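Local coordinates for hypothetical protein Cgl3021 (Corynebacterium glutamicum, PDB 2NSF) that probably catalyses the mycothiol-dependent isomerisation of maleylpyruvate as a zinc-binding enzyme, at residues L33-L38 with E183-T188; A176-I181 with Y238-G243; R242-V247 with G252-P257. All coordinates share one frame; numbering follows the deposited sequence.

Contact 1. Residues L33-L38 with E183-T188; sequences LTLARL and EVILRT
Leu-35 reaches across from helix 29-49 and spreads its two methyls over two consecutive residues of helix 183-199. Leu-35 CD1 meets CG1 of Val-184 at 3.7 Å, the closer of the two contacts, where the side chains cross obliquely. Leu-35 CD2 meets CD1 of Ile-185 end to end, with 4.1 Å between the carbons. The rotamer of Val-184 explains its share: with chi1 at 67°, CG1 sits between the backbone N and the carbonyl carbon, and this branch is the one that touches Leu-35. The helices themselves stay apart, Leu-35 CA and Ile-185 CA being 8.6 Å from each other, and between these segments only the apolar ends bridge the gap. Ile-185 is the buried end of the contact and also packs on Trp-166 of helix 156-171, whose indole NE1 is hydrogen-bonded to the carbonyl of Leu-35; Phe-24 and Leu-27 pack against Leu-35 as well. Thr-188 is buried too, its OG1 hydrogen-bonded to Val-184 O at 2.7 Å.

The outer side of helix 183-199 is polar and more exposed. There Arg-187 and Glu-183, one turn apart, form a salt bridge with NH1 to OE2 at 2.7 Å, although as a hydrogen bond it is weak, the angle at the hydrogen being 118°. The contact joins helix 29-49 to helix 183-199, from the N- and C-terminal family regions. Its chemistry implies cohesion by dispersion and burial of methyl groups, while polar bonding runs within each helix or to other neighbours.

Contact 2. Residues A176-I181 with Y238-G243; sequences ATFGDI and YAAGRG. With SO4 (sulfate ion), chain D.
The ring of Phe-178 presents its edge to Arg-242, and the two side chains cross at about a right angle. Phe-178 CZ lies 3.7 Å from Arg-242 CD, which sits near the ring plane, so the aliphatic part of the arginine does the touching. The guanidinium plane is turned 64° from the ring, and no face-on cation-pi stack is formed. The arginine chain bends at chi2 (134°), and Arg-242 NH2 comes back to form a hydrogen bond with Ala-240 O at 2.9 Å, tilted from the carbonyl plane, while NH1 forms a salt bridge with Asp-171. Ala-240 CB approaches Phe-178 CZ obliquely at 4.3 Å. A Schellman motif ends helix 232-239 here: Gly-241 has positive phi, and the flanking Ala-240 and Arg-242 both point toward the loop 176-181. Arg-242 also packs on the zinc ligand His-168, which places this helix end of the C-terminal domain beside the metal site. Across the loop 176-181, Thr-177 N is hydrogen-bonded to Asp-180 OD2 at 2.9 Å from above the carboxylate plane. A sulfate, probably from the crystallisation liquor, accepts through O2 from Gly-179 N at 2.8 Å and is also held by Arg-237 NE.

Contact 3. Residues R242-V247 with G252-P257; sequences RGSDGV and GEVPEP
Val-254 lays its CG1 methyl against the side chain of Ser-244, 3.8 Å from OG, and the same methyl reaches CG2 of Val-247 at 4.1 Å. The two segments flank the edge strand 247-249 of the mixed sheet in the C-terminal domain: a type I beta turn from Ser-244 to Val-247 leads into the strand, and the chain after it returns past the turn. The turn is closed by a hydrogen bond from Val-247 N to Ser-244 O at 3.1 Å. The chi1 of Val-254 (-178°) places CG1 anti to the backbone N, and this branch faces both turn residues; the side chains of Val-247 and Val-254 cross at about a right angle. Val-247 is the buried member of the group, packed also on Val-228 of the neighbouring strand 226-230 and on Ile-235 of helix 232-239.

Beside this apolar patch the contact becomes polar and is bridged by solvent. Ser-244 OG forms hydrogen bonds with two waters. One water donates to it and makes a weak, long second bond to Glu-256 OE2. The other accepts from OG and links the serine to the facing segment through two acceptors. This second water donates to Glu-256 OE2, 2.6 Å from the water oxygen, and to the carbonyl oxygen of Val-254 at 3.3 Å.

In the fold
Contact 2 is the buried one, beside the zinc site, whereas contacts 1 and 3 are partly buried; the centre of contact 3 is about 20 Å from the centre of the chain, against about 11 Å for the other two. Contacts 1 and 2 both pack against helix 156-171 and touch where Leu-186 CD1 meets the carbonyl oxygens of Phe-178 and Ile-181. Contacts 2 and 3 share Arg-242 and Gly-243 around the end of helix 232-239, where Tyr-238 packs on Ser-244 and Val-254 and its OH is hydrogen-bonded to Pro-255 O. Chemistry changes with place: methyls between helices, an aromatic edge against an arginine near the metal, and valines with bridging waters at the sheet margin.

Contact 1. Residues L33-L38 with E183-T188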
ATOM      1  N   LEU A  33      -6.282   7.067 -11.468  1.00 21.96           N
ATOM      2  CA  LEU A  33      -5.178   8.021 -11.428  1.00 23.23           C
ATOM      3  C   LEU A  33      -5.496   9.101 -10.396  1.00 22.59           C
ATOM      4  O   LEU A  33      -4.625   9.529  -9.639  1.00 22.07           O
ATOM      5  CB  LEU A  33      -4.968   8.657 -12.806  1.00 24.54           C
ATOM      6  CG  LEU A  33      -3.868   9.725 -12.895  1.00 27.08           C
ATOM      7  CD1 LEU A  33      -2.534   9.140 -12.452  1.00 27.75           C
ATOM      8  CD2 LEU A  33      -3.775  10.246 -14.322  1.00 27.05           C
ATOM      9  N   THR A  34      -6.750   9.541 -10.361  1.00 22.74           N
ATOM     10  CA  THR A  34      -7.158  10.558  -9.406  1.00 22.52           C
ATOM     11  C   THR A  34      -6.973  10.058  -7.975  1.00 21.57           C
ATOM     12  O   THR A  34      -6.485  10.787  -7.110  1.00 21.59           O
ATOM     13  CB  THR A  34      -8.628  10.965  -9.628  1.00 23.62           C
ATOM     14  OG1 THR A  34      -8.745  11.580 -10.916  1.00 26.22           O
ATOM     15  CG2 THR A  34      -9.090  11.960  -8.557  1.00 24.11           C
ATOM     16  N   LEU A  35      -7.357   8.812  -7.726  1.00 19.82           N
ATOM     17  CA  LEU A  35      -7.218   8.236  -6.397  1.00 19.12           C
ATOM     18  C   LEU A  35      -5.757   8.139  -5.979  1.00 17.53           C
ATOM     19  O   LEU A  35      -5.430   8.350  -4.816  1.00 18.99           O
ATOM     20  CB  LEU A  35      -7.876   6.853  -6.335  1.00 19.74           C
ATOM     21  CG  LEU A  35      -9.397   6.863  -6.125  1.00 22.53           C
ATOM     22  CD1 LEU A  35      -9.942   5.460  -6.306  1.00 22.34           C
ATOM     23  CD2 LEU A  35      -9.727   7.392  -4.733  1.00 21.85           C
ATOM     24  N   ALA A  36      -4.878   7.821  -6.927  1.00 18.01           N
ATOM     25  CA  ALA A  36      -3.452   7.721  -6.617  1.00 18.44           C
ATOM     26  C   ALA A  36      -2.905   9.107  -6.308  1.00 17.96           C
ATOM     27  O   ALA A  36      -2.100   9.276  -5.390  1.00 18.13           O
ATOM     28  CB  ALA A  36      -2.692   7.101  -7.791  1.00 19.77           C
ATOM     29  N   ARG A  37      -3.338  10.098  -7.083  1.00 18.48           N
ATOM     30  CA  ARG A  37      -2.897  11.472  -6.878  1.00 19.90           C
ATOM     31  C   ARG A  37      -3.432  12.002  -5.548  1.00 18.36           C
ATOM     32  O   ARG A  37      -2.716  12.671  -4.809  1.00 17.10           O
ATOM     33  CB  ARG A  37      -3.368  12.360  -8.032  1.00 21.50           C
ATOM     34  CG  ARG A  37      -2.621  12.098  -9.330  1.00 23.73           C
ATOM     35  CD  ARG A  37      -3.238  12.846 -10.494  1.00 26.25           C
ATOM     36  NE  ARG A  37      -2.383  12.786 -11.678  1.00 26.32           N
ATOM     37  CZ  ARG A  37      -2.773  13.130 -12.899  1.00 29.79           C
ATOM     38  NH1 ARG A  37      -4.013  13.559 -13.111  1.00 29.31           N
ATOM     39  NH2 ARG A  37      -1.920  13.053 -13.913  1.00 31.17           N
ATOM     40  N   LEU A  38      -4.692  11.700  -5.247  1.00 18.38           N
ATOM     41  CA  LEU A  38      -5.291  12.146  -3.989  1.00 18.57           C
ATOM     42  C   LEU A  38      -4.552  11.540  -2.800  1.00 17.67           C
ATOM     43  O   LEU A  38      -4.292  12.218  -1.802  1.00 15.90           O
ATOM     44  CB  LEU A  38      -6.769  11.747  -3.932  1.00 20.12           C
ATOM     45  CG  LEU A  38      -7.727  12.620  -4.747  1.00 21.69           C
ATOM     46  CD1 LEU A  38      -9.105  11.985  -4.776  1.00 22.19           C
ATOM     47  CD2 LEU A  38      -7.788  14.018  -4.136  1.00 21.05           C
ATOM     48  N   GLU A 183     -13.440   4.468   0.602  1.00 19.43           N
ATOM     49  CA  GLU A 183     -13.992   3.133   0.738  1.00 20.09           C
ATOM     50  C   GLU A 183     -13.620   2.167  -0.389  1.00 18.96           C
ATOM     51  O   GLU A 183     -13.355   0.994  -0.135  1.00 19.59           O
ATOM     52  CB  GLU A 183     -15.509   3.231   0.869  1.00 21.19           C
ATOM     53  CG  GLU A 183     -16.197   1.925   1.193  1.00 23.44           C
ATOM     54  CD  GLU A 183     -17.673   2.125   1.463  1.00 24.64           C
ATOM     55  OE1 GLU A 183     -18.000   2.902   2.383  1.00 23.20           O
ATOM     56  OE2 GLU A 183     -18.501   1.515   0.757  1.00 28.01           O
ATOM     57  N   VAL A 184     -13.601   2.641  -1.632  1.00 18.24           N
ATOM     58  CA  VAL A 184     -13.268   1.755  -2.740  1.00 19.67           C
ATOM     59  C   VAL A 184     -11.869   1.166  -2.546  1.00 19.14           C
ATOM     60  O   VAL A 184     -11.615   0.013  -2.901  1.00 18.29           O
ATOM     61  CB  VAL A 184     -13.364   2.485  -4.110  1.00 20.49           C
ATOM     62  CG1 VAL A 184     -12.286   3.554  -4.226  1.00 22.21           C
ATOM     63  CG2 VAL A 184     -13.261   1.474  -5.244  1.00 22.51           C
ATOM     64  N   ILE A 185     -10.969   1.945  -1.957  1.00 18.50           N
ATOM     65  CA  ILE A 185      -9.620   1.459  -1.706  1.00 18.38           C
ATOM     66  C   ILE A 185      -9.620   0.488  -0.530  1.00 17.71           C
ATOM     67  O   ILE A 185      -8.954  -0.545  -0.574  1.00 16.72           O
ATOM     68  CB  ILE A 185      -8.648   2.631  -1.446  1.00 20.82           C
ATOM     69  CG1 ILE A 185      -8.392   3.366  -2.768  1.00 20.99           C
ATOM     70  CG2 ILE A 185      -7.337   2.114  -0.851  1.00 18.72           C
ATOM     71  CD1 ILE A 185      -7.583   4.627  -2.627  1.00 22.60           C
ATOM     72  N   LEU A 186     -10.380   0.802   0.516  1.00 15.56           N
ATOM     73  CA  LEU A 186     -10.458  -0.085   1.675  1.00 15.74           C
ATOM     74  C   LEU A 186     -11.078  -1.433   1.294  1.00 16.85           C
ATOM     75  O   LEU A 186     -10.601  -2.487   1.724  1.00 15.55           O
ATOM     76  CB  LEU A 186     -11.293   0.559   2.791  1.00 15.53           C
ATOM     77  CG  LEU A 186     -10.677   1.758   3.519  1.00 16.03           C
ATOM     78  CD1 LEU A 186     -11.655   2.275   4.563  1.00 18.17           C
ATOM     79  CD2 LEU A 186      -9.365   1.335   4.189  1.00 14.09           C
ATOM     80  N   ARG A 187     -12.141  -1.402   0.492  1.00 16.41           N
ATOM     81  CA  ARG A 187     -12.798  -2.638   0.071  1.00 19.56           C
ATOM     82  C   ARG A 187     -11.846  -3.500  -0.746  1.00 19.58           C
ATOM     83  O   ARG A 187     -11.811  -4.722  -0.589  1.00 18.41           O
ATOM     84  CB  ARG A 187     -14.051  -2.351  -0.763  1.00 21.77           C
ATOM     85  CG  ARG A 187     -15.222  -1.778   0.022  1.00 27.80           C
ATOM     86  CD  ARG A 187     -16.512  -1.873  -0.794  1.00 29.84           C
ATOM     87  NE  ARG A 187     -16.373  -1.254  -2.110  1.00 30.82           N
ATOM     88  CZ  ARG A 187     -16.735  -0.009  -2.402  1.00 31.62           C
ATOM     89  NH1 ARG A 187     -17.273   0.769  -1.472  1.00 32.96           N
ATOM     90  NH2 ARG A 187     -16.547   0.467  -3.625  1.00 31.33           N
ATOM     91  N   THR A 188     -11.079  -2.860  -1.622  1.00 17.34           N
ATOM     92  CA  THR A 188     -10.134  -3.595  -2.454  1.00 18.07           C
ATOM     93  C   THR A 188      -9.014  -4.185  -1.597  1.00 17.19           C
ATOM     94  O   THR A 188      -8.547  -5.297  -1.856  1.00 17.16           O
ATOM     95  CB  THR A 188      -9.548  -2.689  -3.558  1.00 19.52           C
ATOM     96  OG1 THR A 188     -10.624  -2.114  -4.315  1.00 21.31           O
ATOM     97  CG2 THR A 188      -8.668  -3.505  -4.508  1.00 18.67           C
TER

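Contact 2. Residues A176-I181 with Y238-G243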
ATOM      1  N   ALA A 176      -3.070  11.139   9.980  1.00 24.27           N
ATOM      2  CA  ALA A 176      -3.806  10.306   9.028  1.00 22.02           C
ATOM      3  C   ALA A 176      -4.326   9.022   9.672  1.00 21.45           C
ATOM      4  O   ALA A 176      -3.702   8.469  10.579  1.00 21.30           O
ATOM      5  CB  ALA A 176      -2.927   9.973   7.826  1.00 20.94           C
ATOM      6  N   THR A 177      -5.472   8.552   9.186  1.00 21.16           N
ATOM      7  CA  THR A 177      -6.103   7.342   9.716  1.00 21.10           C
ATOM      8  C   THR A 177      -6.612   6.453   8.585  1.00 18.33           C
ATOM      9  O   THR A 177      -6.642   6.865   7.428  1.00 17.67           O
ATOM     10  CB  THR A 177      -7.320   7.698  10.581  1.00 21.04           C
ATOM     11  OG1 THR A 177      -8.310   8.324   9.750  1.00 21.14           O
ATOM     12  CG2 THR A 177      -6.929   8.661  11.702  1.00 23.44           C
ATOM     13  N   PHE A 178      -7.018   5.232   8.922  1.00 18.62           N
ATOM     14  CA  PHE A 178      -7.572   4.332   7.915  1.00 17.88           C
ATOM     15  C   PHE A 178      -8.947   4.865   7.518  1.00 17.77           C
ATOM     16  O   PHE A 178      -9.433   4.617   6.413  1.00 17.36           O
ATOM     17  CB  PHE A 178      -7.680   2.909   8.471  1.00 18.21           C
ATOM     18  CG  PHE A 178      -6.404   2.124   8.352  1.00 19.78           C
ATOM     19  CD1 PHE A 178      -6.150   1.360   7.217  1.00 20.72           C
ATOM     20  CD2 PHE A 178      -5.422   2.209   9.336  1.00 19.93           C
ATOM     21  CE1 PHE A 178      -4.930   0.691   7.058  1.00 22.22           C
ATOM     22  CE2 PHE A 178      -4.201   1.548   9.189  1.00 20.88           C
ATOM     23  CZ  PHE A 178      -3.954   0.787   8.047  1.00 20.97           C
ATOM     24  N   GLY A 179      -9.561   5.617   8.430  1.00 19.08           N
ATOM     25  CA  GLY A 179     -10.864   6.202   8.165  1.00 18.95           C
ATOM     26  C   GLY A 179     -10.799   7.244   7.065  1.00 20.13           C
ATOM     27  O   GLY A 179     -11.808   7.545   6.424  1.00 20.73           O
ATOM     28  N   ASP A 180      -9.609   7.797   6.842  1.00 19.25           N
ATOM     29  CA  ASP A 180      -9.400   8.801   5.798  1.00 19.79           C
ATOM     30  C   ASP A 180      -9.395   8.190   4.400  1.00 18.23           C
ATOM     31  O   ASP A 180      -9.630   8.877   3.405  1.00 17.61           O
ATOM     32  CB  ASP A 180      -8.053   9.519   5.984  1.00 21.32           C
ATOM     33  CG  ASP A 180      -8.038  10.449   7.174  1.00 24.58           C
ATOM     34  OD1 ASP A 180      -9.106  11.010   7.510  1.00 24.25           O
ATOM     35  OD2 ASP A 180      -6.948  10.637   7.761  1.00 21.17           O
ATOM     36  N   ILE A 181      -9.124   6.893   4.331  1.00 17.05           N
ATOM     37  CA  ILE A 181      -9.023   6.202   3.050  1.00 17.75           C
ATOM     38  C   ILE A 181     -10.350   5.924   2.361  1.00 18.34           C
ATOM     39  O   ILE A 181     -11.263   5.346   2.960  1.00 19.52           O
ATOM     40  CB  ILE A 181      -8.270   4.867   3.223  1.00 16.28           C
ATOM     41  CG1 ILE A 181      -6.915   5.128   3.888  1.00 16.25           C
ATOM     42  CG2 ILE A 181      -8.082   4.189   1.870  1.00 14.69           C
ATOM     43  CD1 ILE A 181      -6.191   3.864   4.320  1.00 16.88           C
ATOM     44  N   TYR A 238      -6.689  -3.791  10.895  1.00 17.63           N
ATOM     45  CA  TYR A 238      -6.371  -5.073  11.513  1.00 18.42           C
ATOM     46  C   TYR A 238      -5.666  -6.022  10.546  1.00 18.02           C
ATOM     47  O   TYR A 238      -4.606  -6.566  10.862  1.00 19.66           O
ATOM     48  CB  TYR A 238      -7.657  -5.740  12.030  1.00 18.23           C
ATOM     49  CG  TYR A 238      -7.469  -7.185  12.441  1.00 19.35           C
ATOM     50  CD1 TYR A 238      -6.790  -7.521  13.612  1.00 19.07           C
ATOM     51  CD2 TYR A 238      -7.945  -8.221  11.636  1.00 20.25           C
ATOM     52  CE1 TYR A 238      -6.589  -8.857  13.974  1.00 19.80           C
ATOM     53  CE2 TYR A 238      -7.749  -9.559  11.987  1.00 21.18           C
ATOM     54  CZ  TYR A 238      -7.070  -9.867  13.155  1.00 21.67           C
ATOM     55  OH  TYR A 238      -6.869 -11.183  13.502  1.00 21.42           O
ATOM     56  N   ALA A 239      -6.252  -6.218   9.368  1.00 17.33           N
ATOM     57  CA  ALA A 239      -5.676  -7.123   8.373  1.00 16.88           C
ATOM     58  C   ALA A 239      -4.301  -6.656   7.918  1.00 18.20           C
ATOM     59  O   ALA A 239      -3.434  -7.470   7.584  1.00 18.34           O
ATOM     60  CB  ALA A 239      -6.612  -7.244   7.172  1.00 18.15           C
ATOM     61  N   ALA A 240      -4.102  -5.342   7.911  1.00 16.92           N
ATOM     62  CA  ALA A 240      -2.830  -4.765   7.491  1.00 18.77           C
ATOM     63  C   ALA A 240      -1.761  -4.859   8.577  1.00 19.75           C
ATOM     64  O   ALA A 240      -0.639  -4.369   8.399  1.00 20.59           O
ATOM     65  CB  ALA A 240      -3.035  -3.307   7.075  1.00 19.08           C
ATOM     66  N   GLY A 241      -2.105  -5.489   9.695  1.00 19.64           N
ATOM     67  CA  GLY A 241      -1.168  -5.654  10.790  1.00 21.72           C
ATOM     68  C   GLY A 241      -0.908  -4.367  11.546  1.00 22.55           C
ATOM     69  O   GLY A 241       0.115  -4.213  12.212  1.00 23.21           O
ATOM     70  N   ARG A 242      -1.846  -3.436  11.458  1.00 22.19           N
ATOM     71  CA  ARG A 242      -1.655  -2.175  12.135  1.00 22.92           C
ATOM     72  C   ARG A 242      -2.490  -1.931  13.382  1.00 24.37           C
ATOM     73  O   ARG A 242      -2.609  -0.798  13.841  1.00 24.25           O
ATOM     74  CB  ARG A 242      -1.793  -1.043  11.137  1.00 22.16           C
ATOM     75  CG  ARG A 242      -0.481  -0.808  10.410  1.00 24.57           C
ATOM     76  CD  ARG A 242      -0.681  -0.660   8.932  1.00 22.79           C
ATOM     77  NE  ARG A 242       0.537  -0.271   8.221  1.00 21.67           N
ATOM     78  CZ  ARG A 242       1.134  -1.024   7.302  1.00 20.79           C
ATOM     79  NH1 ARG A 242       2.225  -0.590   6.685  1.00 21.94           N
ATOM     80  NH2 ARG A 242       0.652  -2.225   7.010  1.00 21.63           N
ATOM     81  N   GLY A 243      -3.052  -2.994  13.947  1.00 24.10           N
ATOM     82  CA  GLY A 243      -3.821  -2.811  15.160  1.00 24.81           C
ATOM     83  C   GLY A 243      -5.189  -3.448  15.195  1.00 24.77           C
ATOM     84  O   GLY A 243      -5.839  -3.609  14.167  1.00 22.23           O
TER
HETATM   85  S   SO4 D 403      -8.830   4.374  12.407  1.00 43.99           S
HETATM   86  O1  SO4 D 403      -8.269   5.397  13.318  1.00 45.16           O
HETATM   87  O2  SO4 D 403      -9.115   4.867  11.043  1.00 42.88           O
HETATM   88  O3  SO4 D 403      -8.128   3.077  12.446  1.00 44.51           O
HETATM   89  O4  SO4 D 403     -10.137   4.081  12.963  1.00 49.49           O

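Contact 3. Residues R242-V247 with G252-P257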
ATOM      1  N   ARG A 242      -1.846  -3.436  11.458  1.00 22.19           N
ATOM      2  CA  ARG A 242      -1.655  -2.175  12.135  1.00 22.92           C
ATOM      3  C   ARG A 242      -2.490  -1.931  13.382  1.00 24.37           C
ATOM      4  O   ARG A 242      -2.609  -0.798  13.841  1.00 24.25           O
ATOM      5  CB  ARG A 242      -1.793  -1.043  11.137  1.00 22.16           C
ATOM      6  CG  ARG A 242      -0.481  -0.808  10.410  1.00 24.57           C
ATOM      7  CD  ARG A 242      -0.681  -0.660   8.932  1.00 22.79           C
ATOM      8  NE  ARG A 242       0.537  -0.271   8.221  1.00 21.67           N
ATOM      9  CZ  ARG A 242       1.134  -1.024   7.302  1.00 20.79           C
ATOM     10  NH1 ARG A 242       2.225  -0.590   6.685  1.00 21.94           N
ATOM     11  NH2 ARG A 242       0.652  -2.225   7.010  1.00 21.63           N
ATOM     12  N   GLY A 243      -3.052  -2.994  13.947  1.00 24.10           N
ATOM     13  CA  GLY A 243      -3.821  -2.811  15.160  1.00 24.81           C
ATOM     14  C   GLY A 243      -5.189  -3.448  15.195  1.00 24.77           C
ATOM     15  O   GLY A 243      -5.839  -3.609  14.167  1.00 22.23           O
ATOM     16  N   SER A 244      -5.630  -3.788  16.403  1.00 25.90           N
ATOM     17  CA  SER A 244      -6.922  -4.423  16.601  1.00 26.97           C
ATOM     18  C   SER A 244      -7.933  -3.532  17.321  1.00 27.43           C
ATOM     19  O   SER A 244      -9.020  -3.991  17.677  1.00 25.00           O
ATOM     20  CB  SER A 244      -6.740  -5.719  17.396  1.00 28.33           C
ATOM     21  OG  SER A 244      -5.832  -6.593  16.750  1.00 31.26           O
ATOM     22  N   ASP A 245      -7.590  -2.263  17.531  1.00 28.55           N
ATOM     23  CA  ASP A 245      -8.494  -1.347  18.230  1.00 30.24           C
ATOM     24  C   ASP A 245      -9.862  -1.178  17.576  1.00 29.30           C
ATOM     25  O   ASP A 245     -10.831  -0.832  18.246  1.00 30.52           O
ATOM     26  CB  ASP A 245      -7.865   0.042  18.381  1.00 33.85           C
ATOM     27  CG  ASP A 245      -6.719   0.066  19.370  1.00 38.22           C
ATOM     28  OD1 ASP A 245      -6.633  -0.853  20.212  1.00 41.68           O
ATOM     29  OD2 ASP A 245      -5.915   1.020  19.316  1.00 41.33           O
ATOM     30  N   GLY A 246      -9.946  -1.415  16.274  1.00 26.86           N
ATOM     31  CA  GLY A 246     -11.221  -1.247  15.600  1.00 26.14           C
ATOM     32  C   GLY A 246     -12.014  -2.514  15.355  1.00 25.11           C
ATOM     33  O   GLY A 246     -12.979  -2.499  14.592  1.00 23.80           O
ATOM     34  N   VAL A 247     -11.634  -3.611  16.002  1.00 22.91           N
ATOM     35  CA  VAL A 247     -12.339  -4.874  15.792  1.00 23.01           C
ATOM     36  C   VAL A 247     -12.563  -5.681  17.065  1.00 23.47           C
ATOM     37  O   VAL A 247     -11.928  -5.436  18.091  1.00 24.30           O
ATOM     38  CB  VAL A 247     -11.564  -5.772  14.801  1.00 22.49           C
ATOM     39  CG1 VAL A 247     -11.332  -5.035  13.490  1.00 23.01           C
ATOM     40  CG2 VAL A 247     -10.233  -6.185  15.409  1.00 23.20           C
ATOM     41  N   GLY A 252     -14.299 -13.798  21.578  1.00 37.94           N
ATOM     42  CA  GLY A 252     -13.933 -12.954  22.700  1.00 39.23           C
ATOM     43  C   GLY A 252     -12.488 -12.496  22.691  1.00 40.32           C
ATOM     44  O   GLY A 252     -12.110 -11.616  23.463  1.00 40.73           O
ATOM     45  N   GLU A 253     -11.672 -13.080  21.822  1.00 40.17           N
ATOM     46  CA  GLU A 253     -10.266 -12.697  21.754  1.00 40.65           C
ATOM     47  C   GLU A 253      -9.767 -12.630  20.311  1.00 36.87           C
ATOM     48  O   GLU A 253      -9.833 -13.609  19.574  1.00 35.60           O
ATOM     49  CB  GLU A 253      -9.421 -13.686  22.554  1.00 44.94           C
ATOM     50  CG  GLU A 253      -7.938 -13.349  22.628  1.00 52.39           C
ATOM     51  CD  GLU A 253      -7.529 -12.798  23.982  1.00 56.61           C
ATOM     52  OE1 GLU A 253      -8.182 -13.155  24.988  1.00 59.71           O
ATOM     53  OE2 GLU A 253      -6.548 -12.026  24.047  1.00 59.06           O
ATOM     54  N   VAL A 254      -9.264 -11.460  19.929  1.00 34.27           N
ATOM     55  CA  VAL A 254      -8.753 -11.224  18.582  1.00 31.09           C
ATOM     56  C   VAL A 254      -7.357 -11.811  18.401  1.00 30.65           C
ATOM     57  O   VAL A 254      -6.417 -11.431  19.097  1.00 30.26           O
ATOM     58  CB  VAL A 254      -8.698  -9.708  18.270  1.00 30.49           C
ATOM     59  CG1 VAL A 254      -8.223  -9.482  16.846  1.00 28.89           C
ATOM     60  CG2 VAL A 254     -10.069  -9.083  18.481  1.00 29.37           C
ATOM     61  N   PRO A 255      -7.205 -12.749  17.457  1.00 29.38           N
ATOM     62  CA  PRO A 255      -5.901 -13.365  17.214  1.00 29.52           C
ATOM     63  C   PRO A 255      -5.015 -12.461  16.379  1.00 29.36           C
ATOM     64  O   PRO A 255      -5.502 -11.540  15.726  1.00 27.32           O
ATOM     65  CB  PRO A 255      -6.263 -14.641  16.466  1.00 29.58           C
ATOM     66  CG  PRO A 255      -7.437 -14.201  15.645  1.00 29.65           C
ATOM     67  CD  PRO A 255      -8.251 -13.384  16.633  1.00 29.80           C
ATOM     68  N   GLU A 256      -3.711 -12.710  16.414  1.00 30.19           N
ATOM     69  CA  GLU A 256      -2.819 -11.916  15.592  1.00 31.71           C
ATOM     70  C   GLU A 256      -3.039 -12.427  14.181  1.00 30.58           C
ATOM     71  O   GLU A 256      -3.002 -13.631  13.926  1.00 30.18           O
ATOM     72  CB  GLU A 256      -1.362 -12.095  16.020  1.00 36.04           C
ATOM     73  CG  GLU A 256      -0.988 -11.210  17.198  1.00 42.20           C
ATOM     74  CD  GLU A 256      -1.358  -9.755  16.960  1.00 45.44           C
ATOM     75  OE1 GLU A 256      -0.801  -9.142  16.023  1.00 46.86           O
ATOM     76  OE2 GLU A 256      -2.211  -9.226  17.706  1.00 47.84           O
ATOM     77  N   PRO A 257      -3.297 -11.514  13.240  1.00 28.65           N
ATOM     78  CA  PRO A 257      -3.529 -11.909  11.854  1.00 27.30           C
ATOM     79  C   PRO A 257      -2.273 -12.381  11.145  1.00 26.42           C
ATOM     80  O   PRO A 257      -1.151 -12.130  11.602  1.00 24.69           O
ATOM     81  CB  PRO A 257      -4.078 -10.634  11.235  1.00 27.31           C
ATOM     82  CG  PRO A 257      -3.262  -9.581  11.938  1.00 27.25           C
ATOM     83  CD  PRO A 257      -3.325 -10.046  13.379  1.00 27.86           C
TER
HETATM   84  O   HOH W   1      -3.584  -6.774  15.663  1.00 35.16           O
HETATM   85  O   HOH W   2      -4.768  -8.768  18.095  1.00 48.72           O